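Local coordinates for replicase polyprotein 1a (Avian infectious bronchitis virus, PDB 3LD1) that is of unknown function but represents a fragment of non-structural protein 2, a product of the coronavirus replicase polyprotein, at residues T129-L132 with W133-A137; L15-A18 with L19-T23; A206-A209 with K210-V214. The protein carries 3 engineered substitutions. One frame throughout, in Å; residues are numbered along the deposited sequence.

Contact 1 (T129-L132 with W133-A137)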
# COMPACT_ATOMS: atom_id res chain seq x y z
N THR A 129 17.45 -10.87 2.22
CA THR A 129 16.98 -10.95 3.59
C THR A 129 17.66 -9.88 4.47
O THR A 129 17.06 -9.27 5.42
CB THR A 129 17.32 -12.41 4.03
OG1 THR A 129 16.45 -13.31 3.34
CG2 THR A 129 17.28 -12.67 5.56
N GLU A 130 18.93 -9.65 4.20
CA GLU A 130 19.61 -8.76 5.06
C GLU A 130 19.11 -7.34 4.73
O GLU A 130 18.93 -6.54 5.63
CB GLU A 130 21.11 -8.91 4.89
CG GLU A 130 21.76 -10.14 5.54
CD GLU A 130 23.17 -10.36 4.99
OE1 GLU A 130 23.42 -10.07 3.78
OE2 GLU A 130 24.04 -10.82 5.77
N ILE A 131 18.88 -7.07 3.45
CA ILE A 131 18.26 -5.86 3.01
C ILE A 131 16.95 -5.62 3.72
O ILE A 131 16.75 -4.59 4.39
CB ILE A 131 18.04 -5.86 1.48
CG1 ILE A 131 19.41 -6.02 0.78
CG2 ILE A 131 17.27 -4.62 1.10
CD1 ILE A 131 19.54 -5.27 -0.46
N LEU A 132 16.06 -6.60 3.65
CA LEU A 132 14.81 -6.39 4.40
C LEU A 132 15.05 -6.04 5.87
O LEU A 132 14.31 -5.28 6.39
CB LEU A 132 13.81 -7.53 4.21
CG LEU A 132 12.77 -7.73 3.08
CD1 LEU A 132 12.54 -6.65 1.93
CD2 LEU A 132 13.02 -9.15 2.48
N TRP A 133 16.06 -6.56 6.54
CA TRP A 133 16.22 -6.22 7.97
C TRP A 133 16.73 -4.76 8.13
O TRP A 133 16.30 -3.99 9.03
CB TRP A 133 17.14 -7.21 8.74
CG TRP A 133 16.66 -8.72 8.88
CD1 TRP A 133 17.36 -9.82 8.48
CD2 TRP A 133 15.43 -9.25 9.47
NE1 TRP A 133 16.66 -10.97 8.72
CE2 TRP A 133 15.50 -10.66 9.36
CE3 TRP A 133 14.29 -8.67 10.05
CZ2 TRP A 133 14.48 -11.51 9.80
CZ3 TRP A 133 13.30 -9.51 10.53
CH2 TRP A 133 13.39 -10.93 10.38
N LEU A 134 17.62 -4.37 7.22
CA LEU A 134 18.10 -2.98 7.16
C LEU A 134 16.88 -2.03 7.09
O LEU A 134 16.83 -0.98 7.77
CB LEU A 134 19.07 -2.75 5.99
CG LEU A 134 20.38 -3.58 6.15
CD1 LEU A 134 21.32 -3.41 5.00
CD2 LEU A 134 21.14 -3.30 7.47
N GLN A 135 15.88 -2.48 6.32
CA GLN A 135 14.73 -1.67 6.05
C GLN A 135 13.83 -1.64 7.26
O GLN A 135 12.87 -0.87 7.28
CB GLN A 135 14.01 -2.11 4.77
CG GLN A 135 14.84 -1.83 3.53
CD GLN A 135 14.38 -2.68 2.34
OE1 GLN A 135 13.80 -3.73 2.58
NE2 GLN A 135 14.62 -2.24 1.06
N VAL A 136 14.17 -2.40 8.28
CA VAL A 136 13.42 -2.28 9.55
C VAL A 136 14.34 -1.97 10.71
O VAL A 136 13.92 -2.04 11.86
CB VAL A 136 12.51 -3.56 9.87
CG1 VAL A 136 11.35 -3.63 8.90
CG2 VAL A 136 13.30 -4.84 9.74
N ALA A 137 15.57 -1.60 10.40
CA ALA A 137 16.51 -1.22 11.43
C ALA A 137 15.91 -0.12 12.30
O ALA A 137 15.22 0.69 11.77
CB ALA A 137 17.79 -0.78 10.80
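The indole of Trp133, near the C-terminal end of helix 128-134, lies beside Thr129, one turn earlier. The two side chains run side by side and point the same way. Thr129 CG2 sits 3.6 Å from Trp133 NE1. The first torsion of Thr129 places this methyl anti to the backbone N and leaves OG1 beside that N (chi1 -71°). Thr129 O meets the indole obliquely, 3.1 Å from Trp133 CD1. Elsewhere the ring packs edge-to-face with Phe20 and touches Pro27 as well as Ala33 and Val36 of helix 30-46.

The second flat group is the amide of Gln135. Ile131 and Leu132 each meet it at a slant. Ile131 CG2 comes within 3.6 Å of Gln135 NE2, and Leu132 CD1 is 3.2 Å from Gln135 OE1. NE2 is hydrogen-bonded to Ala146 O on helix 140-162, which restrains the amide.

Beneath these groups the helix bonds continue. Trp133 N donates to Thr129 O, the oxygen that also touches the indole. Leu134 N donates almost straight to Glu130 O (166°), in the carbonyl plane. A type I turn from Leu134 to Ala137 then takes the chain away from the helix. Glu130 OE1 forms a salt bridge with Lys97. Gln135 N gives its hydrogen to Ile131 O at 3.0 Å in a more bent bond, though the N lies nearly along the C=O axis.

Contact 2 (L15-A18 with L19-T23)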
# COMPACT_ATOMS: atom_id res chain seq x y z
N LEU A 15 22.54 -0.61 18.64
CA LEU A 15 23.10 -1.69 19.42
C LEU A 15 21.96 -2.64 19.39
O LEU A 15 22.12 -3.86 19.09
CB LEU A 15 23.39 -1.25 20.86
CG LEU A 15 23.81 -2.43 21.76
CD1 LEU A 15 25.16 -3.02 21.29
CD2 LEU A 15 23.91 -2.05 23.25
N CYS A 16 20.79 -2.06 19.59
CA CYS A 16 19.61 -2.81 19.43
C CYS A 16 19.56 -3.52 18.07
O CYS A 16 19.21 -4.71 17.96
CB CYS A 16 18.37 -1.92 19.58
SG CYS A 16 17.09 -3.20 19.73
N ASP A 17 19.94 -2.81 17.04
CA ASP A 17 20.02 -3.38 15.70
C ASP A 17 21.05 -4.52 15.62
O ASP A 17 20.78 -5.60 15.01
CB ASP A 17 20.45 -2.29 14.66
CG ASP A 17 19.29 -1.41 14.20
OD1 ASP A 17 19.59 -0.33 13.65
OD2 ASP A 17 18.10 -1.81 14.33
N ALA A 18 22.23 -4.28 16.20
CA ALA A 18 23.23 -5.36 16.08
C ALA A 18 22.74 -6.58 16.82
O ALA A 18 22.90 -7.68 16.31
CB ALA A 18 24.55 -4.96 16.57
N LEU A 19 22.20 -6.39 18.03
CA LEU A 19 21.64 -7.53 18.80
C LEU A 19 20.61 -8.19 17.90
O LEU A 19 20.81 -9.30 17.45
CB LEU A 19 20.97 -7.05 20.07
CG LEU A 19 20.14 -8.06 20.89
CD1 LEU A 19 20.97 -9.30 21.26
CD2 LEU A 19 19.58 -7.35 22.15
N PHE A 20 19.53 -7.50 17.54
CA PHE A 20 18.51 -8.14 16.69
C PHE A 20 19.07 -8.84 15.42
O PHE A 20 18.53 -9.85 14.94
CB PHE A 20 17.40 -7.14 16.27
CG PHE A 20 16.26 -7.82 15.47
CD1 PHE A 20 15.33 -8.65 16.12
CD2 PHE A 20 16.16 -7.65 14.08
CE1 PHE A 20 14.29 -9.27 15.37
CE2 PHE A 20 15.12 -8.23 13.32
CZ PHE A 20 14.20 -9.06 13.93
N PHE A 21 20.13 -8.32 14.84
CA PHE A 21 20.60 -8.90 13.61
C PHE A 21 21.29 -10.27 13.71
O PHE A 21 21.88 -10.76 12.73
CB PHE A 21 21.51 -7.89 12.96
CG PHE A 21 20.78 -6.78 12.34
CD1 PHE A 21 19.42 -6.93 11.99
CD2 PHE A 21 21.45 -5.58 12.00
CE1 PHE A 21 18.74 -5.86 11.37
CE2 PHE A 21 20.77 -4.49 11.40
CZ PHE A 21 19.43 -4.63 11.09
N TYR A 22 21.24 -10.88 14.90
CA TYR A 22 21.68 -12.27 15.06
C TYR A 22 20.58 -13.22 14.70
O TYR A 22 20.82 -14.42 14.63
CB TYR A 22 22.09 -12.55 16.50
CG TYR A 22 23.48 -12.14 16.81
CD1 TYR A 22 24.49 -13.12 17.03
CD2 TYR A 22 23.83 -10.76 16.94
CE1 TYR A 22 25.87 -12.72 17.33
CE2 TYR A 22 25.16 -10.37 17.24
CZ TYR A 22 26.16 -11.39 17.41
OH TYR A 22 27.41 -11.07 17.67
N THR A 23 19.37 -12.68 14.47
CA THR A 23 18.16 -13.48 14.25
C THR A 23 18.35 -14.49 13.11
O THR A 23 19.14 -14.24 12.16
CB THR A 23 16.95 -12.59 13.93
OG1 THR A 23 15.76 -13.40 13.98
CG2 THR A 23 17.09 -11.98 12.53
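The C-terminal end of helix 13-20 brings Asp17 and Ala18 against Phe21 and Tyr22. The helix passes directly into a type I turn from Phe20 to Thr23, and Phe21 is the first residue to leave helical angles.

Leu19 N donates to Leu15 O at 2.7 Å in a straight bond (179°). Phe20 N donates to Cys16 O at 2.8 Å, slightly less straight. The next bond, from Phe21 N to Asp17 O, is 2.8 Å long but more bent (139°). A weak second bond runs from Phe21 N to Ala18 O.

Asp17 O also lies over one face of the Phe21 ring, 2.9 Å from Phe21 CG, so the packing is tight. The ring is brought there by its first torsion, with CG beside the backbone N (chi1 -76°). Phe21 CE2 reaches Asp17 CB at 3.9 Å. Ala18 O lies at the edge of the Tyr22 ring and in its plane, 3.3 Å from Tyr22 CD2.

The Asp17 carboxylate points to other parts of the fold. It forms a salt bridge with Arg37 and accepts hydrogen bonds from the backbone N-H groups of Ala138 and Lys139. These partners would favour its ionised form, and they bind the helix end to two other chain regions.

Contact 3 (A206-A209 with K210-V214)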
# COMPACT_ATOMS: atom_id res chain seq x y z
N ALA A 206 4.94 -1.95 5.10
CA ALA A 206 4.38 -3.20 5.54
C ALA A 206 3.00 -3.31 4.94
O ALA A 206 2.62 -4.36 4.42
CB ALA A 206 4.28 -3.25 7.11
N LYS A 207 2.24 -2.20 4.94
CA LYS A 207 0.83 -2.36 4.60
C LYS A 207 0.73 -2.78 3.18
O LYS A 207 -0.22 -3.44 2.80
CB LYS A 207 -0.05 -1.16 4.91
CG LYS A 207 -1.56 -1.48 4.75
CD LYS A 207 -2.51 -0.38 5.26
CE LYS A 207 -4.00 -0.64 4.90
NZ LYS A 207 -4.81 0.63 5.09
N CYS A 208 1.75 -2.46 2.41
CA CYS A 208 1.61 -2.79 1.07
C CYS A 208 2.71 -3.65 0.53
O CYS A 208 2.83 -3.83 -0.69
CB CYS A 208 1.34 -1.55 0.28
SG CYS A 208 2.65 -0.44 0.17
N ALA A 209 3.47 -4.25 1.44
CA ALA A 209 4.45 -5.22 1.04
C ALA A 209 3.79 -6.25 0.11
O ALA A 209 4.37 -6.58 -0.95
CB ALA A 209 5.01 -5.94 2.25
N LYS A 210 2.59 -6.71 0.51
CA LYS A 210 2.02 -7.98 0.02
C LYS A 210 1.40 -7.84 -1.38
O LYS A 210 1.73 -8.57 -2.28
CB LYS A 210 0.97 -8.52 1.02
CG LYS A 210 1.15 -9.99 1.44
CD LYS A 210 1.83 -10.09 2.83
CE LYS A 210 2.19 -11.57 3.21
NZ LYS A 210 3.39 -11.72 4.17
N SER A 211 0.48 -6.89 -1.57
CA SER A 211 -0.18 -6.69 -2.88
C SER A 211 -0.52 -5.24 -2.98
O SER A 211 -0.56 -4.53 -1.96
CB SER A 211 -1.48 -7.45 -2.87
OG SER A 211 -2.08 -7.19 -1.60
N ILE A 212 -0.79 -4.78 -4.19
CA ILE A 212 -1.38 -3.45 -4.38
C ILE A 212 -2.69 -3.66 -5.13
O ILE A 212 -2.66 -4.25 -6.22
CB ILE A 212 -0.35 -2.46 -5.09
CG1 ILE A 212 0.33 -1.54 -4.07
CG2 ILE A 212 -0.97 -1.59 -6.19
CD1 ILE A 212 1.35 -2.20 -3.23
N THR A 213 -3.81 -3.24 -4.52
CA THR A 213 -5.17 -3.40 -5.08
C THR A 213 -5.74 -2.07 -5.38
O THR A 213 -6.04 -1.30 -4.44
CB THR A 213 -6.18 -3.98 -4.05
OG1 THR A 213 -5.49 -4.87 -3.21
CG2 THR A 213 -7.35 -4.74 -4.74
N VAL A 214 -5.96 -1.80 -6.66
CA VAL A 214 -6.69 -0.61 -7.10
C VAL A 214 -8.22 -0.84 -7.18
O VAL A 214 -8.69 -1.86 -7.71
CB VAL A 214 -6.12 -0.19 -8.45
CG1 VAL A 214 -6.96 0.84 -9.12
CG2 VAL A 214 -4.68 0.38 -8.23
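Ile212 CD1 packs on Cys208, 3.6 Å from Cys208 CB and 4.0 Å from Cys208 SG. The same methyl lies 3.4 Å from Cys208 O. The side-chain contact is apolar and lies where the chain bends after helix 194-207. The isoleucine is bent to make it. Its second torsion (chi2 74°) folds CD1 over toward the cysteine. Cys208 CB is also 4.2 Å from Ser211 O, so that carbonyl lies close to the same methylene.

The backbone sets the two side chains in place. Cys208 is the first residue to depart from helical angles. Ala209 N still donates to Ala206 O at 3.1 Å, which holds the chain in a final turn. Ser211 and Ile212 then take extended angles, and the chain runs away from the helix. Lys210 lies at the bend between these two parts. Its side chain is bent at the second torsion (chi2 100°) and its end leads away from Cys208 and Ala209. Lys210 NZ forms a salt bridge with Asp29, just before helix 30-46.

Further out, Cys208 touches Glu225 in the loop after strand 220-223. The segment links helix 194-207 to strand 214-217, with Ala209 resting on Tyr30 and Ala31 of helix 30-46, Ile212 meeting Ala161 near the end of helix 140-162, and Val214 against Leu221 and Val223 of strand 220-223.

How the contacts relate
The chain passes through the three contacts in series, and none nests in or crosses another. Contact 2 comes first and closes helix 13-20. Contact 1 follows and closes helix 128-134. Contact 3 comes last, where helix 194-207 gives way to the approach to strand 214-217. Contacts 1 and 2 touch, although more than a hundred residues separate them. Trp133 CB meets Phe21 CE1 at 3.4 Å, and Ala137 CA lies 3.4 Å from Asp17 OD2. Two helix ends are thus packed together. Contact 3 stands apart, its centre about 18 Å from that of contact 1. Helix 30-46 touches side chains of all three.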